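PDB 3ON7: oxidoreductase, iron/ascorbate family from Shewanella oneidensis, which probably acts as an iron(II)- and 2-oxoglutarate-dependent oxygenase that oxidises L-arginine and forms ethylene from 2-oxoglutarate. Local coordinates for residues G28-H33 with G208-N213. Numbering follows the deposited sequence.
Sequences GVLSNH and GNIIIN
With CG1 anti to the backbone N (chi1 -154°) and chi2 extended as well, I210 carries its CD1 out over the imidazole of H33, whose own chi1 of 53° sets CG between backbone N and carbonyl carbon and folds the ring back across the strand end. The two side chains meet at about a right angle in a CH-pi contact, I210 CD1 lying 4.2 Å from the ring centroid and almost on its normal. This contact closes one end of an antiparallel strand pair in the major sheet of a double-stranded beta-helix (jelly-roll) fold, as in other 2-oxoglutarate oxygenases. Strand 27-31 lies in the sheet between strand 6-8, parallel to it, and the antiparallel strand 210-214, so the pairing joins the N-terminal part of the chain to the 2OG-Fe(II) oxygenase region. G28 pairs with I212 and L30 with I210 as hydrogen-bonded pairs; of the four bonds, L30 N to I210 O (2.8 Å) is practically straight at 178°. V29 and I211 form the non-hydrogen-bonded pair between them.

On the face of V29 and I211, the two side chains run alongside each other, V29 CG1 3.7 Å from I211 CD1, with V203 against both. The same V29 methyl packs against the amide of N209, whose ND2 is held by the carbonyl of P204. The other face turns to helix 103-126: L30 CB meets I210 CG2 at 3.6 Å, while L120 touches both L30 and I212, and L116 touches I210. Further along strand 210-214, N213 hydrogen-bonds D176, one of three residues that may form the iron site.

Beyond the last pair, water molecules link the two segments. One donates to G208 O and weakly accepts from H33 N; another, at the edge of the H33 ring and in its plane, lies 2.8 Å from H33 NE2 and donates to N209 O.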
loop_
_atom_site.group_PDB
_atom_site.type_symbol
_atom_site.label_atom_id
_atom_site.label_comp_id
_atom_site.label_asym_id
_atom_site.label_seq_id
_atom_site.Cartn_x
_atom_site.Cartn_y
_atom_site.Cartn_z
ATOM N N GLY B 28 2.141 26.441 20.461
ATOM C CA GLY B 28 2.915 26.994 21.558
ATOM C C GLY B 28 4.319 27.249 21.080
ATOM O O GLY B 28 4.859 26.466 20.318
ATOM N N VAL B 29 4.912 28.354 21.513
ATOM C CA VAL B 29 6.252 28.731 21.085
ATOM C C VAL B 29 7.157 28.758 22.326
ATOM O O VAL B 29 6.838 29.433 23.283
ATOM C CB VAL B 29 6.206 30.115 20.421
ATOM C CG1 VAL B 29 7.587 30.557 19.989
ATOM C CG2 VAL B 29 5.241 30.113 19.251
ATOM N N LEU B 30 8.252 27.997 22.323
ATOM C CA LEU B 30 9.169 27.973 23.457
ATOM C C LEU B 30 10.536 28.532 23.100
ATOM O O LEU B 30 11.137 28.093 22.120
ATOM C CB LEU B 30 9.357 26.551 23.979
ATOM C CG LEU B 30 8.227 25.928 24.790
ATOM C CD1 LEU B 30 8.591 24.483 25.114
ATOM C CD2 LEU B 30 7.948 26.717 26.039
ATOM N N SER B 31 11.036 29.471 23.910
ATOM C CA SER B 31 12.442 29.904 23.813
ATOM C C SER B 31 13.290 29.300 24.935
ATOM O O SER B 31 12.752 28.778 25.924
ATOM C CB SER B 31 12.552 31.422 23.837
ATOM O OG SER B 31 12.625 31.900 25.157
ATOM N N ASN B 32 14.609 29.355 24.758
ATOM C CA ASN B 32 15.558 28.868 25.759
ATOM C C ASN B 32 15.242 27.460 26.246
ATOM O O ASN B 32 15.228 27.207 27.444
ATOM C CB ASN B 32 15.575 29.829 26.941
ATOM C CG ASN B 32 16.061 31.195 26.546
ATOM O OD1 ASN B 32 15.271 32.067 26.206
ATOM N ND2 ASN B 32 17.372 31.377 26.550
ATOM N N HIS B 33 14.946 26.571 25.307
ATOM C CA HIS B 33 14.646 25.165 25.602
ATOM C C HIS B 33 15.939 24.385 25.840
ATOM O O HIS B 33 17.030 24.901 25.579
ATOM C CB HIS B 33 13.834 24.533 24.449
ATOM C CG HIS B 33 14.472 24.692 23.109
ATOM N ND1 HIS B 33 15.437 23.831 22.635
ATOM C CD2 HIS B 33 14.312 25.643 22.154
ATOM C CE1 HIS B 33 15.844 24.242 21.445
ATOM N NE2 HIS B 33 15.177 25.339 21.130
ATOM N N GLY B 208 16.693 29.607 18.132
ATOM C CA GLY B 208 16.465 29.167 19.502
ATOM C C GLY B 208 15.003 28.985 19.900
ATOM O O GLY B 208 14.721 28.526 21.015
ATOM N N ASN B 209 14.059 29.366 19.039
ATOM C CA ASN B 209 12.650 29.061 19.322
ATOM C C ASN B 209 12.324 27.662 18.866
ATOM O O ASN B 209 12.924 27.135 17.923
ATOM C CB ASN B 209 11.664 30.063 18.692
ATOM C CG ASN B 209 11.583 31.351 19.473
ATOM O OD1 ASN B 209 12.300 31.524 20.462
ATOM N ND2 ASN B 209 10.704 32.262 19.048
ATOM N N ILE B 210 11.362 27.064 19.547
ATOM C CA ILE B 210 10.862 25.780 19.127
ATOM C C ILE B 210 9.333 25.870 19.157
ATOM O O ILE B 210 8.751 26.362 20.122
ATOM C CB ILE B 210 11.480 24.673 19.992
ATOM C CG1 ILE B 210 11.510 23.346 19.254
ATOM C CG2 ILE B 210 10.756 24.542 21.305
ATOM C CD1 ILE B 210 12.473 22.378 19.872
ATOM N N ILE B 211 8.711 25.455 18.054
ATOM C CA ILE B 211 7.265 25.614 17.831
ATOM C C ILE B 211 6.621 24.264 17.982
ATOM O O ILE B 211 7.100 23.280 17.414
ATOM C CB ILE B 211 6.953 26.155 16.407
ATOM C CG1 ILE B 211 7.939 27.249 16.031
ATOM C CG2 ILE B 211 5.482 26.674 16.289
ATOM C CD1 ILE B 211 8.175 28.286 17.107
ATOM N N ILE B 212 5.568 24.202 18.779
ATOM C CA ILE B 212 4.895 22.950 19.057
ATOM C C ILE B 212 3.425 23.099 18.757
ATOM O O ILE B 212 2.798 24.071 19.183
ATOM C CB ILE B 212 5.083 22.539 20.520
ATOM C CG1 ILE B 212 6.578 22.320 20.816
ATOM C CG2 ILE B 212 4.297 21.266 20.844
ATOM C CD1 ILE B 212 7.207 23.460 21.533
ATOM N N ASN B 213 2.863 22.129 18.033
ATOM C CA ASN B 213 1.453 22.181 17.708
ATOM C C ASN B 213 0.716 20.853 17.920
ATOM O O ASN B 213 1.293 19.772 17.803
ATOM C CB ASN B 213 1.254 22.756 16.309
ATOM C CG ASN B 213 1.643 21.791 15.198
ATOM O OD1 ASN B 213 2.825 21.639 14.847
ATOM N ND2 ASN B 213 0.638 21.164 14.601
HETATM O O HOH W 1 16.183 30.932 22.954
HETATM O O HOH W 2 16.559 28.009 22.879
HETATM O O HOH W 3 15.694 26.135 18.542
#